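Local coordinates for putative peptidyl-arginine deiminase family protein (PDB 6B10) that probably hydrolyses agmatine to N-carbamoylputrescine, as expected of an agmatine deiminase in polyamine biosynthesis, at residues I13-E18 with F273-N278; H162-E167 with I191-N196; H222-D227 with P235-K240; L251-P256 with K295-A300. All coordinates share one frame; numbering follows the deposited sequence.

Interaction 1. Residues I13-E18 with F273-N278; sequences IPEWSE and FVFINN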
loop_
_atom_site.group_PDB
_atom_site.type_symbol
_atom_site.label_atom_id
_atom_site.label_comp_id
_atom_site.label_asym_id
_atom_site.label_seq_id
_atom_site.Cartn_x
_atom_site.Cartn_y
_atom_site.Cartn_z
ATOM N N ILE A 13 5.894 6.292 -9.914
ATOM C CA ILE A 13 4.569 6.902 -9.822
ATOM C C ILE A 13 4.138 7.005 -8.367
ATOM O O ILE A 13 4.082 5.990 -7.671
ATOM C CB ILE A 13 3.514 6.082 -10.592
ATOM C CG1 ILE A 13 3.928 5.903 -12.059
ATOM C CG2 ILE A 13 2.154 6.765 -10.537
ATOM C CD1 ILE A 13 3.072 4.912 -12.822
ATOM N N PRO A 14 3.829 8.228 -7.899
ATOM C CA PRO A 14 3.268 8.368 -6.566
ATOM C C PRO A 14 1.807 7.938 -6.546
ATOM O O PRO A 14 1.121 8.001 -7.574
ATOM C CB PRO A 14 3.388 9.865 -6.293
ATOM C CG PRO A 14 3.277 10.493 -7.634
ATOM C CD PRO A 14 3.878 9.514 -8.614
ATOM N N GLU A 15 1.327 7.536 -5.372
ATOM C CA GLU A 15 -0.008 6.954 -5.251
ATOM C C GLU A 15 -1.136 7.929 -5.591
ATOM O O GLU A 15 -2.232 7.511 -5.980
ATOM C CB GLU A 15 -0.205 6.399 -3.848
ATOM C CG GLU A 15 -1.280 5.337 -3.755
ATOM C CD GLU A 15 -1.113 4.510 -2.503
ATOM O OE1 GLU A 15 -0.247 3.608 -2.514
ATOM O OE2 GLU A 15 -1.813 4.795 -1.505
ATOM N N TRP A 16 -0.872 9.223 -5.457
ATOM C CA TRP A 16 -1.889 10.232 -5.755
ATOM C C TRP A 16 -2.077 10.556 -7.247
ATOM O O TRP A 16 -2.953 11.343 -7.595
ATOM C CB TRP A 16 -1.634 11.513 -4.953
ATOM C CG TRP A 16 -0.327 12.177 -5.235
ATOM C CD1 TRP A 16 -0.040 13.014 -6.271
ATOM C CD2 TRP A 16 0.866 12.073 -4.454
ATOM N NE1 TRP A 16 1.264 13.434 -6.186
ATOM C CE2 TRP A 16 1.841 12.872 -5.077
ATOM C CE3 TRP A 16 1.207 11.373 -3.288
ATOM C CZ2 TRP A 16 3.140 12.994 -4.575
ATOM C CZ3 TRP A 16 2.486 11.499 -2.788
ATOM C CH2 TRP A 16 3.440 12.300 -3.430
ATOM N N SER A 17 -1.272 9.961 -8.125
ATOM C CA SER A 17 -1.502 10.083 -9.570
ATOM C C SER A 17 -2.810 9.384 -9.946
ATOM O O SER A 17 -3.269 8.469 -9.240
ATOM C CB SER A 17 -0.357 9.473 -10.375
ATOM O OG SER A 17 0.859 10.123 -10.092
ATOM N N GLU A 18 -3.399 9.827 -11.056
ATOM C CA GLU A 18 -4.711 9.356 -11.484
ATOM C C GLU A 18 -4.693 7.855 -11.750
ATOM O O GLU A 18 -3.733 7.321 -12.304
ATOM C CB GLU A 18 -5.175 10.117 -12.735
ATOM C CG GLU A 18 -6.647 9.905 -13.068
ATOM C CD GLU A 18 -7.159 10.850 -14.152
ATOM O OE1 GLU A 18 -6.352 11.308 -14.986
ATOM O OE2 GLU A 18 -8.376 11.129 -14.177
ATOM N N PHE A 273 -2.932 4.219 4.894
ATOM C CA PHE A 273 -3.988 4.811 4.079
ATOM C C PHE A 273 -3.772 4.492 2.601
ATOM O O PHE A 273 -2.754 3.911 2.226
ATOM C CB PHE A 273 -4.099 6.333 4.304
ATOM C CG PHE A 273 -2.784 7.081 4.282
ATOM C CD1 PHE A 273 -1.953 7.068 3.159
ATOM C CD2 PHE A 273 -2.403 7.855 5.372
ATOM C CE1 PHE A 273 -0.762 7.781 3.145
ATOM C CE2 PHE A 273 -1.212 8.570 5.359
ATOM C CZ PHE A 273 -0.394 8.536 4.242
ATOM N N VAL A 274 -4.735 4.865 1.762
ATOM C CA VAL A 274 -4.594 4.657 0.332
ATOM C C VAL A 274 -5.150 5.830 -0.457
ATOM O O VAL A 274 -6.269 6.262 -0.226
ATOM C CB VAL A 274 -5.229 3.318 -0.135
ATOM C CG1 VAL A 274 -6.667 3.192 0.319
ATOM C CG2 VAL A 274 -5.131 3.171 -1.650
ATOM N N PHE A 275 -4.340 6.358 -1.373
ATOM C CA PHE A 275 -4.801 7.401 -2.278
ATOM C C PHE A 275 -5.600 6.773 -3.410
ATOM O O PHE A 275 -5.235 5.709 -3.927
ATOM C CB PHE A 275 -3.636 8.171 -2.883
ATOM C CG PHE A 275 -3.063 9.237 -1.991
ATOM C CD1 PHE A 275 -3.694 10.470 -1.867
ATOM C CD2 PHE A 275 -1.862 9.028 -1.318
ATOM C CE1 PHE A 275 -3.149 11.463 -1.068
ATOM C CE2 PHE A 275 -1.311 10.019 -0.520
ATOM C CZ PHE A 275 -1.958 11.236 -0.395
ATOM N N ILE A 276 -6.694 7.440 -3.767
ATOM C CA ILE A 276 -7.490 7.122 -4.943
ATOM C C ILE A 276 -7.882 8.444 -5.569
ATOM O O ILE A 276 -7.571 9.507 -5.027
ATOM C CB ILE A 276 -8.735 6.296 -4.587
ATOM C CG1 ILE A 276 -9.591 7.029 -3.546
ATOM C CG2 ILE A 276 -8.317 4.920 -4.075
ATOM C CD1 ILE A 276 -10.985 6.466 -3.386
ATOM N N ASN A 277 -8.563 8.400 -6.704
ATOM C CA ASN A 277 -8.905 9.642 -7.394
ATOM C C ASN A 277 -9.739 10.562 -6.504
ATOM O O ASN A 277 -10.820 10.181 -6.046
ATOM C CB ASN A 277 -9.639 9.340 -8.693
ATOM C CG ASN A 277 -8.765 8.614 -9.691
ATOM O OD1 ASN A 277 -7.541 8.569 -9.541
ATOM N ND2 ASN A 277 -9.382 8.029 -10.710
ATOM N N ASN A 278 -9.204 11.755 -6.238
ATOM C CA ASN A 278 -9.886 12.788 -5.459
ATOM C C ASN A 278 -10.120 12.452 -3.986
ATOM O O ASN A 278 -10.837 13.168 -3.298
ATOM C CB ASN A 278 -11.222 13.174 -6.115
ATOM C CG ASN A 278 -11.042 13.688 -7.520
ATOM O OD1 ASN A 278 -11.471 13.058 -8.483
ATOM N ND2 ASN A 278 -10.374 14.821 -7.647
HETATM O O HOH W 1 -5.237 10.870 -5.209
HETATM O O HOH W 2 -5.363 9.617 -7.850
#

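Interaction 2. Residues H162-E167 with I191-N196; sequences HCLLNE and IIWLEN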
loop_
_atom_site.group_PDB
_atom_site.type_symbol
_atom_site.label_atom_id
_atom_site.label_comp_id
_atom_site.label_asym_id
_atom_site.label_seq_id
_atom_site.Cartn_x
_atom_site.Cartn_y
_atom_site.Cartn_z
ATOM N N HIS A 162 15.365 -2.649 7.235
ATOM C CA HIS A 162 15.020 -3.962 7.766
ATOM C C HIS A 162 14.301 -4.844 6.741
ATOM O O HIS A 162 14.361 -6.069 6.836
ATOM C CB HIS A 162 14.165 -3.807 9.029
ATOM C CG HIS A 162 14.855 -3.063 10.131
ATOM N ND1 HIS A 162 15.521 -3.699 11.158
ATOM C CD2 HIS A 162 14.995 -1.734 10.360
ATOM C CE1 HIS A 162 16.035 -2.795 11.974
ATOM N NE2 HIS A 162 15.731 -1.596 11.512
ATOM N N CYS A 163 13.631 -4.230 5.767
ATOM C CA CYS A 163 12.887 -4.980 4.753
ATOM C C CYS A 163 13.785 -5.606 3.690
ATOM O O CYS A 163 13.981 -6.821 3.665
ATOM C CB CYS A 163 11.860 -4.078 4.060
ATOM S SG CYS A 163 10.679 -3.298 5.173
ATOM N N LEU A 164 14.340 -4.765 2.824
ATOM C CA LEU A 164 14.908 -5.217 1.552
ATOM C C LEU A 164 16.261 -5.906 1.696
ATOM O O LEU A 164 16.622 -6.740 0.867
ATOM C CB LEU A 164 15.022 -4.036 0.584
ATOM C CG LEU A 164 13.697 -3.335 0.267
ATOM C CD1 LEU A 164 13.948 -1.984 -0.381
ATOM C CD2 LEU A 164 12.815 -4.205 -0.616
ATOM N N LEU A 165 17.002 -5.560 2.745
ATOM C CA LEU A 165 18.286 -6.196 3.029
ATOM C C LEU A 165 18.077 -7.609 3.567
ATOM O O LEU A 165 18.868 -8.514 3.288
ATOM C CB LEU A 165 19.094 -5.352 4.022
ATOM C CG LEU A 165 19.305 -3.883 3.625
ATOM C CD1 LEU A 165 20.300 -3.205 4.555
ATOM C CD2 LEU A 165 19.763 -3.760 2.180
ATOM N N ASN A 166 17.000 -7.786 4.328
ATOM C CA ASN A 166 16.607 -9.096 4.831
ATOM C C ASN A 166 16.084 -10.011 3.720
ATOM O O ASN A 166 16.477 -11.177 3.639
ATOM C CB ASN A 166 15.537 -8.929 5.912
ATOM C CG ASN A 166 15.121 -10.247 6.539
ATOM O OD1 ASN A 166 15.928 -11.168 6.672
ATOM N ND2 ASN A 166 13.856 -10.340 6.938
ATOM N N GLU A 167 15.206 -9.476 2.872
ATOM C CA GLU A 167 14.531 -10.264 1.831
ATOM C C GLU A 167 15.488 -10.781 0.755
ATOM O O GLU A 167 15.362 -11.922 0.306
ATOM C CB GLU A 167 13.415 -9.441 1.179
ATOM N N ILE A 191 17.258 7.228 -2.583
ATOM C CA ILE A 191 16.536 6.323 -1.695
ATOM C C ILE A 191 16.825 6.701 -0.254
ATOM O O ILE A 191 17.983 6.803 0.150
ATOM C CB ILE A 191 16.935 4.851 -1.903
ATOM C CG1 ILE A 191 16.551 4.403 -3.317
ATOM C CG2 ILE A 191 16.262 3.972 -0.858
ATOM C CD1 ILE A 191 16.985 2.999 -3.674
ATOM N N ILE A 192 15.761 6.903 0.514
ATOM C CA ILE A 192 15.855 7.154 1.941
ATOM C C ILE A 192 15.664 5.815 2.646
ATOM O O ILE A 192 14.576 5.224 2.604
ATOM C CB ILE A 192 14.797 8.171 2.396
ATOM C CG1 ILE A 192 15.049 9.511 1.705
ATOM C CG2 ILE A 192 14.826 8.354 3.905
ATOM C CD1 ILE A 192 13.881 10.465 1.755
ATOM N N TRP A 193 16.741 5.334 3.259
ATOM C CA TRP A 193 16.745 4.080 3.987
ATOM C C TRP A 193 16.513 4.361 5.461
ATOM O O TRP A 193 17.402 4.869 6.137
ATOM C CB TRP A 193 18.098 3.385 3.815
ATOM C CG TRP A 193 18.384 2.891 2.427
ATOM C CD1 TRP A 193 19.003 3.576 1.413
ATOM C CD2 TRP A 193 18.085 1.592 1.909
ATOM N NE1 TRP A 193 19.095 2.776 0.289
ATOM C CE2 TRP A 193 18.537 1.556 0.570
ATOM C CE3 TRP A 193 17.477 0.453 2.447
ATOM C CZ2 TRP A 193 18.400 0.426 -0.232
ATOM C CZ3 TRP A 193 17.335 -0.669 1.647
ATOM C CH2 TRP A 193 17.797 -0.675 0.321
ATOM N N LEU A 194 15.323 4.043 5.965
ATOM C CA LEU A 194 15.013 4.273 7.376
ATOM C C LEU A 194 15.451 3.103 8.258
ATOM O O LEU A 194 15.027 1.968 8.046
ATOM C CB LEU A 194 13.519 4.520 7.585
ATOM C CG LEU A 194 12.944 5.868 7.169
ATOM C CD1 LEU A 194 11.476 5.891 7.554
ATOM C CD2 LEU A 194 13.673 7.041 7.808
ATOM N N GLU A 195 16.277 3.404 9.257
ATOM C CA GLU A 195 16.790 2.400 10.191
ATOM C C GLU A 195 15.798 2.114 11.313
ATOM O O GLU A 195 15.598 0.956 11.688
ATOM C CB GLU A 195 18.109 2.869 10.813
ATOM C CG GLU A 195 19.222 3.172 9.819
ATOM C CD GLU A 195 19.695 1.943 9.063
ATOM O OE1 GLU A 195 19.794 0.863 9.684
ATOM O OE2 GLU A 195 19.968 2.059 7.847
ATOM N N ASN A 196 15.171 3.169 11.831
ATOM C CA ASN A 196 14.395 3.089 13.071
ATOM C C ASN A 196 12.888 2.996 12.908
ATOM O O ASN A 196 12.333 3.292 11.847
ATOM C CB ASN A 196 14.709 4.304 13.943
ATOM C CG ASN A 196 16.126 4.283 14.475
ATOM O OD1 ASN A 196 16.447 3.493 15.356
ATOM N ND2 ASN A 196 16.975 5.155 13.952
#

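Interaction 3. Residues H222-D227 with P235-K240; sequences HCICED and PLQKMK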
loop_
_atom_site.group_PDB
_atom_site.type_symbol
_atom_site.label_atom_id
_atom_site.label_comp_id
_atom_site.label_asym_id
_atom_site.label_seq_id
_atom_site.Cartn_x
_atom_site.Cartn_y
_atom_site.Cartn_z
ATOM N N HIS A 222 4.103 10.384 9.005
ATOM C CA HIS A 222 4.797 9.308 9.709
ATOM C C HIS A 222 4.235 9.049 11.105
ATOM O O HIS A 222 3.794 9.967 11.804
ATOM C CB HIS A 222 6.312 9.588 9.800
ATOM C CG HIS A 222 6.675 10.735 10.698
ATOM N ND1 HIS A 222 6.859 10.588 12.057
ATOM C CD2 HIS A 222 6.888 12.044 10.431
ATOM C CE1 HIS A 222 7.154 11.762 12.589
ATOM N NE2 HIS A 222 7.180 12.661 11.623
ATOM N N CYS A 223 4.272 7.781 11.499
ATOM C CA CYS A 223 3.809 7.370 12.810
ATOM C C CYS A 223 4.626 8.014 13.907
ATOM O O CYS A 223 5.820 8.241 13.756
ATOM C CB CYS A 223 3.876 5.854 12.949
ATOM S SG CYS A 223 2.717 5.024 11.853
ATOM N N ILE A 224 3.957 8.335 15.002
ATOM C CA ILE A 224 4.620 8.831 16.203
ATOM C C ILE A 224 3.871 8.239 17.390
ATOM O O ILE A 224 2.745 7.757 17.246
ATOM C CB ILE A 224 4.662 10.386 16.240
ATOM C CG1 ILE A 224 5.757 10.911 17.171
ATOM C CG2 ILE A 224 3.332 10.975 16.686
ATOM C CD1 ILE A 224 7.159 10.400 16.896
ATOM N N CYS A 225 4.515 8.227 18.547
ATOM C CA CYS A 225 3.892 7.759 19.778
ATOM C C CYS A 225 4.144 8.778 20.882
ATOM O O CYS A 225 5.284 9.176 21.108
ATOM C CB CYS A 225 4.468 6.409 20.171
ATOM S SG CYS A 225 3.796 5.776 21.717
ATOM N N GLU A 226 3.072 9.197 21.553
ATOM C CA GLU A 226 3.134 10.248 22.574
ATOM C C GLU A 226 3.300 9.706 24.007
ATOM O O GLU A 226 3.725 10.439 24.901
ATOM C CB GLU A 226 1.886 11.140 22.469
ATOM C CG GLU A 226 1.977 12.167 21.347
ATOM C CD GLU A 226 0.628 12.647 20.830
ATOM O OE1 GLU A 226 -0.399 12.474 21.526
ATOM O OE2 GLU A 226 0.598 13.211 19.712
ATOM N N ASP A 227 2.973 8.433 24.221
ATOM C CA ASP A 227 3.088 7.810 25.539
ATOM C C ASP A 227 4.483 7.231 25.743
ATOM O O ASP A 227 4.861 6.270 25.074
ATOM C CB ASP A 227 2.044 6.700 25.687
ATOM C CG ASP A 227 2.124 5.977 27.034
ATOM O OD1 ASP A 227 2.995 6.307 27.864
ATOM O OD2 ASP A 227 1.307 5.063 27.259
ATOM N N PRO A 235 11.636 3.862 19.433
ATOM C CA PRO A 235 11.809 3.560 18.014
ATOM C C PRO A 235 11.212 4.628 17.100
ATOM O O PRO A 235 11.860 5.041 16.139
ATOM C CB PRO A 235 11.060 2.241 17.842
ATOM C CG PRO A 235 11.127 1.596 19.178
ATOM C CD PRO A 235 11.101 2.709 20.178
ATOM N N LEU A 236 9.996 5.073 17.409
ATOM C CA LEU A 236 9.339 6.105 16.613
ATOM C C LEU A 236 9.949 7.485 16.832
ATOM O O LEU A 236 9.997 8.289 15.901
ATOM C CB LEU A 236 7.826 6.122 16.864
ATOM C CG LEU A 236 7.102 4.868 16.355
ATOM C CD1 LEU A 236 5.618 4.942 16.666
ATOM C CD2 LEU A 236 7.322 4.658 14.862
ATOM N N GLN A 237 10.426 7.763 18.043
ATOM C CA GLN A 237 11.162 9.009 18.271
ATOM C C GLN A 237 12.459 9.036 17.464
ATOM O O GLN A 237 12.806 10.062 16.887
ATOM C CB GLN A 237 11.439 9.246 19.759
ATOM C CG GLN A 237 10.234 9.780 20.526
ATOM C CD GLN A 237 9.835 11.197 20.119
ATOM O OE1 GLN A 237 10.683 12.025 19.790
ATOM N NE2 GLN A 237 8.535 11.480 20.148
ATOM N N LYS A 238 13.160 7.906 17.406
ATOM C CA LYS A 238 14.376 7.802 16.592
ATOM C C LYS A 238 14.072 7.920 15.090
ATOM O O LYS A 238 14.786 8.603 14.353
ATOM C CB LYS A 238 15.106 6.488 16.868
ATOM C CG LYS A 238 15.814 6.425 18.212
ATOM C CD LYS A 238 16.416 5.045 18.424
ATOM C CE LYS A 238 16.853 4.829 19.862
ATOM N NZ LYS A 238 17.140 3.392 20.120
ATOM N N MET A 239 13.012 7.254 14.643
ATOM C CA MET A 239 12.556 7.394 13.261
ATOM C C MET A 239 12.255 8.859 12.939
ATOM O O MET A 239 12.599 9.341 11.863
ATOM C CB MET A 239 11.318 6.534 13.003
ATOM C CG MET A 239 10.969 6.386 11.527
ATOM S SD MET A 239 9.451 5.450 11.264
ATOM C CE MET A 239 8.232 6.649 11.792
ATOM N N LYS A 240 11.618 9.561 13.871
ATOM C CA LYS A 240 11.323 10.982 13.685
ATOM C C LYS A 240 12.600 11.777 13.412
ATOM O O LYS A 240 12.652 12.582 12.477
ATOM C CB LYS A 240 10.591 11.556 14.902
ATOM C CG LYS A 240 10.162 13.008 14.743
ATOM C CD LYS A 240 9.555 13.559 16.027
ATOM C CE LYS A 240 9.311 15.059 15.937
ATOM N NZ LYS A 240 8.230 15.508 16.869
#

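Interaction 4. Residues L251-P256 with K295-A300; sequences LELPIP and KRLSKA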
loop_
_atom_site.group_PDB
_atom_site.type_symbol
_atom_site.label_atom_id
_atom_site.label_comp_id
_atom_site.label_asym_id
_atom_site.label_seq_id
_atom_site.Cartn_x
_atom_site.Cartn_y
_atom_site.Cartn_z
ATOM N N LEU A 251 4.479 15.395 8.812
ATOM C CA LEU A 251 3.142 15.418 9.389
ATOM C C LEU A 251 3.013 14.180 10.270
ATOM O O LEU A 251 3.320 13.075 9.830
ATOM C CB LEU A 251 2.088 15.436 8.271
ATOM C CG LEU A 251 0.605 15.583 8.637
ATOM C CD1 LEU A 251 -0.170 16.303 7.533
ATOM C CD2 LEU A 251 -0.042 14.229 8.919
ATOM N N GLU A 252 2.576 14.353 11.517
ATOM C CA GLU A 252 2.622 13.251 12.484
ATOM C C GLU A 252 1.316 12.480 12.543
ATOM O O GLU A 252 0.230 13.055 12.449
ATOM C CB GLU A 252 3.002 13.768 13.870
ATOM C CG GLU A 252 4.440 14.255 13.951
ATOM C CD GLU A 252 4.863 14.676 15.349
ATOM O OE1 GLU A 252 4.016 14.694 16.269
ATOM O OE2 GLU A 252 6.061 14.978 15.525
ATOM N N LEU A 253 1.438 11.170 12.696
ATOM C CA LEU A 253 0.296 10.273 12.796
ATOM C C LEU A 253 0.403 9.520 14.113
ATOM O O LEU A 253 0.972 8.437 14.151
ATOM C CB LEU A 253 0.298 9.285 11.628
ATOM C CG LEU A 253 0.323 9.883 10.221
ATOM C CD1 LEU A 253 0.570 8.790 9.191
ATOM C CD2 LEU A 253 -0.970 10.638 9.917
ATOM N N PRO A 254 -0.128 10.097 15.209
ATOM C CA PRO A 254 0.004 9.445 16.513
ATOM C C PRO A 254 -0.758 8.136 16.576
ATOM O O PRO A 254 -1.944 8.100 16.279
ATOM C CB PRO A 254 -0.600 10.466 17.486
ATOM C CG PRO A 254 -1.502 11.313 16.645
ATOM C CD PRO A 254 -0.829 11.389 15.311
ATOM N N ILE A 255 -0.078 7.065 16.963
ATOM C CA ILE A 255 -0.717 5.752 17.018
ATOM C C ILE A 255 -1.834 5.754 18.059
ATOM O O ILE A 255 -1.769 6.498 19.040
ATOM C CB ILE A 255 0.292 4.609 17.299
ATOM C CG1 ILE A 255 0.929 4.735 18.687
ATOM C CG2 ILE A 255 1.354 4.569 16.206
ATOM C CD1 ILE A 255 1.892 3.608 19.031
ATOM N N PRO A 256 -2.882 4.949 17.835
ATOM C CA PRO A 256 -3.966 4.922 18.801
ATOM C C PRO A 256 -3.546 4.194 20.078
ATOM O O PRO A 256 -2.447 3.640 20.141
ATOM C CB PRO A 256 -5.063 4.148 18.070
ATOM C CG PRO A 256 -4.330 3.251 17.147
ATOM C CD PRO A 256 -3.106 4.005 16.727
ATOM N N LYS A 295 -8.284 15.274 10.359
ATOM C CA LYS A 295 -8.236 16.739 10.240
ATOM C C LYS A 295 -6.867 17.200 9.758
ATOM O O LYS A 295 -6.766 18.056 8.881
ATOM C CB LYS A 295 -8.578 17.411 11.574
ATOM C CG LYS A 295 -10.018 17.188 11.990
ATOM C CD LYS A 295 -10.412 18.008 13.209
ATOM C CE LYS A 295 -9.653 17.578 14.443
ATOM N NZ LYS A 295 -10.372 18.000 15.680
ATOM N N ARG A 296 -5.823 16.603 10.321
ATOM C CA ARG A 296 -4.446 16.939 9.972
ATOM C C ARG A 296 -4.152 16.635 8.499
ATOM O O ARG A 296 -3.675 17.511 7.760
ATOM C CB ARG A 296 -3.488 16.165 10.881
ATOM C CG ARG A 296 -2.125 16.795 11.078
ATOM C CD ARG A 296 -1.353 16.052 12.167
ATOM N NE ARG A 296 -1.647 16.559 13.506
ATOM C CZ ARG A 296 -1.255 15.990 14.644
ATOM N NH1 ARG A 296 -0.562 14.855 14.647
ATOM N NH2 ARG A 296 -1.569 16.562 15.796
ATOM N N LEU A 297 -4.461 15.414 8.064
ATOM C CA LEU A 297 -4.239 15.025 6.675
ATOM C C LEU A 297 -5.110 15.834 5.708
ATOM O O LEU A 297 -4.663 16.211 4.625
ATOM C CB LEU A 297 -4.509 13.533 6.485
ATOM C CG LEU A 297 -3.473 12.553 7.045
ATOM C CD1 LEU A 297 -4.052 11.149 7.111
ATOM C CD2 LEU A 297 -2.213 12.557 6.198
ATOM N N SER A 298 -6.354 16.085 6.114
ATOM C CA SER A 298 -7.315 16.837 5.319
ATOM C C SER A 298 -6.836 18.267 5.040
ATOM O O SER A 298 -6.861 18.733 3.896
ATOM C CB SER A 298 -8.670 16.854 6.044
ATOM O OG SER A 298 -9.631 17.602 5.337
ATOM N N LYS A 299 -6.393 18.957 6.081
ATOM C CA LYS A 299 -5.852 20.307 5.925
ATOM C C LYS A 299 -4.631 20.332 5.003
ATOM O O LYS A 299 -4.479 21.247 4.194
ATOM C CB LYS A 299 -5.487 20.897 7.287
ATOM C CG LYS A 299 -5.573 22.415 7.333
ATOM C CD LYS A 299 -5.462 22.970 8.748
ATOM C CE LYS A 299 -6.467 22.330 9.693
ATOM N NZ LYS A 299 -6.831 23.218 10.837
ATOM N N ALA A 300 -3.777 19.316 5.122
ATOM C CA ALA A 300 -2.553 19.219 4.324
ATOM C C ALA A 300 -2.799 18.780 2.885
ATOM O O ALA A 300 -1.905 18.879 2.049
ATOM C CB ALA A 300 -1.564 18.266 4.991
HETATM O O HOH W 3 1.374 14.355 17.094
#

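Interaction 1. Residues I13-E18 with F273-N278
W16 lays its CB over one face of the F275 ring, 4.1 Å from the F275 ring centroid, and the two side chains run side by side in the same direction. The indole then turns its edge to that phenyl face in a T-shaped pair, the planes 72° apart and W16 CE3 4.0 Å from F275 CE2. P14 CB sits over the centre of one indole face, within the type I turn from P14 to S17. This turn, in the loop between strands 10-11 and 19-25, runs alongside the outermost strand 274-276 of a small mixed sheet, in nearly the same direction, in what is probably the alpha/beta propeller of the guanidino-group modifying enzymes. E15 reaches that strand with an extended chain, its CG opposite the backbone N (chi1 -158°). Its OE2 takes the backbone N-H of F275 through the anti lone pair, with F275 N 3.0 Å from E15 OE2 and a nearly straight bond of 161°. OE2 also forms a salt bridge with R213, while OE1 is hydrogen-bonded to H322 NE2, so both carboxylate oxygens are held. Farther along, a water lies within hydrogen-bonding distance of S17 O and N277 OD1, an oxygen that also accepts from the backbone N of Q19.

Interaction 2. Residues H162-E167 with I191-N196
This is a partly buried helix-on-strand contact inside a beta-alpha-beta crossover: the chain leaves strand 156-160, passes through helices 161-167 and 175-186, and returns on the parallel neighbour 190-194, the outermost strand of its sheet. The axes of helix 162-167 and strand 191-194 stand at 90° and come no closer than 9.4 Å, so side chains bridge the gap. W193 supplies most of the apolar bridge. CZ3 and CH2 of its six-membered ring meet two leucine methyls of the helix obliquely, with L165 CD2 4.0 Å from W193 CZ3 and L164 CD1 4.1 Å from W193 CH2. The L164 side chain as a whole crosses the indole at about a right angle, whereas L165 approaches at a slant. Inside the strand segment, I191 CG2 lies over one indole face, offset toward its rim. The indole is also held from helix 175-186, where W193 NE1 is hydrogen-bonded to D179 OD1 and K175 makes a cation-pi contact. At the strand's exit E195 turns its carboxylate to S161, OE2 bonding to the serine OG. Its backbone carbonyl serves the helix start: H162 NE2 donates a hydrogen bond to E195 O (2.6 Å), in the carbonyl plane and only 4° from the imidazole plane, yet the N-H points off the line to the oxygen, at 136°.

Interaction 3. Residues H222-D227 with P235-K240
H222, first along the strand, presses its flank against the helix: H222 CB is 4.0 Å from M239 CE, and H222 CE1 is 3.9 Å from K240 CG. Its ring is bent back over its own backbone, CG between N and the carbonyl carbon (chi1 69°), which brings H222 ND1 3.1 Å from C223 O. That hydrogen bond approaches from above the carbonyl plane, and it helps to fix the rotation of the imidazole. M239, bent at its last torsion, brings its CE methyl to 3.5 Å from the same C223 O; C223 CB meets L236 CD2. I224 starts out away from the helix, its CG1 trans to N (chi1 -159°), but a turn at the second torsion swings the CD1 methyl back under it. There I224 CD1 lies 3.7 Å from both L236 O and Q237 NE2, with K240 CB and CD close by. At C225 the strand has ended, and C225 CB touches L236 CD1 at 4.0 Å, so that the two methyls of L236 span C223 to C225. The axes of helix 235-240 and strand 222-224 cross at -138°; helix 233-244 thus covers strand 219-224 and leads on to its parallel neighbour, strand 249-254, completing a beta-alpha-beta unit.

Interaction 4. Residues L251-P256 with K295-A300
L251 and the helix form the tight part of this contact. L251 CD1 comes within 3.5 Å of A300 CB and 3.7 Å of R296 O, while CD2 meets L297 CD2 at about a right angle between the two side chains. The L251 side chain, its CG turned to the far side of the backbone nitrogen (chi1 -175°), slides past the aliphatic part of R296, which runs the other way, with L251 CG 3.9 Å from R296 CG. Deeper down, L253 CD2 and L297 CD1 touch at 4.2 Å, and L297 continues onto L280 and V282 of strand 279-284. The polar flank is looser and hydrated. R296 reaches across to the strand and bends at chi3, which sets NH1 2.9 Å from E252 O in a hydrogen bond. The oxygen lies in the guanidinium plane, although the donor sits well above the carbonyl plane, and P254 CD approaches the same nitrogen obliquely at 3.5 Å. A water accepts from R296 NH1 and donates to E252 OE1, linking the two opposite charges without direct contact; E252 OE2 is taken by K240 in a salt bridge. Segment 295-300 runs nearly antiparallel to 251-254, and helix 289-300 packs on both the outermost strand 249-254 and strand 279-284, consistent with the alpha/beta propeller of the guanidino-group modifying enzymes.

In the fold
From the N terminus, the loop at 13-18 pairs with 273-278, so interaction 1 closes a long span that joins the N-terminal region to strand 274-276. Interactions 2 and 3 lie within that span in series, each closing a short local loop: first 162-167 with 191-196, then 222-227 with 235-240. They meet where N196 and L194 pack on helix 233-244. Interaction 4 begins inside the span at 251-256 but ends beyond it at 295-300, so it crosses interaction 1; F273 touches both L253 and L297. Interactions 3 and 4 share neighbouring strands, 219-224 and 249-254, and tie that small sheet to helices 233-244 and 289-300.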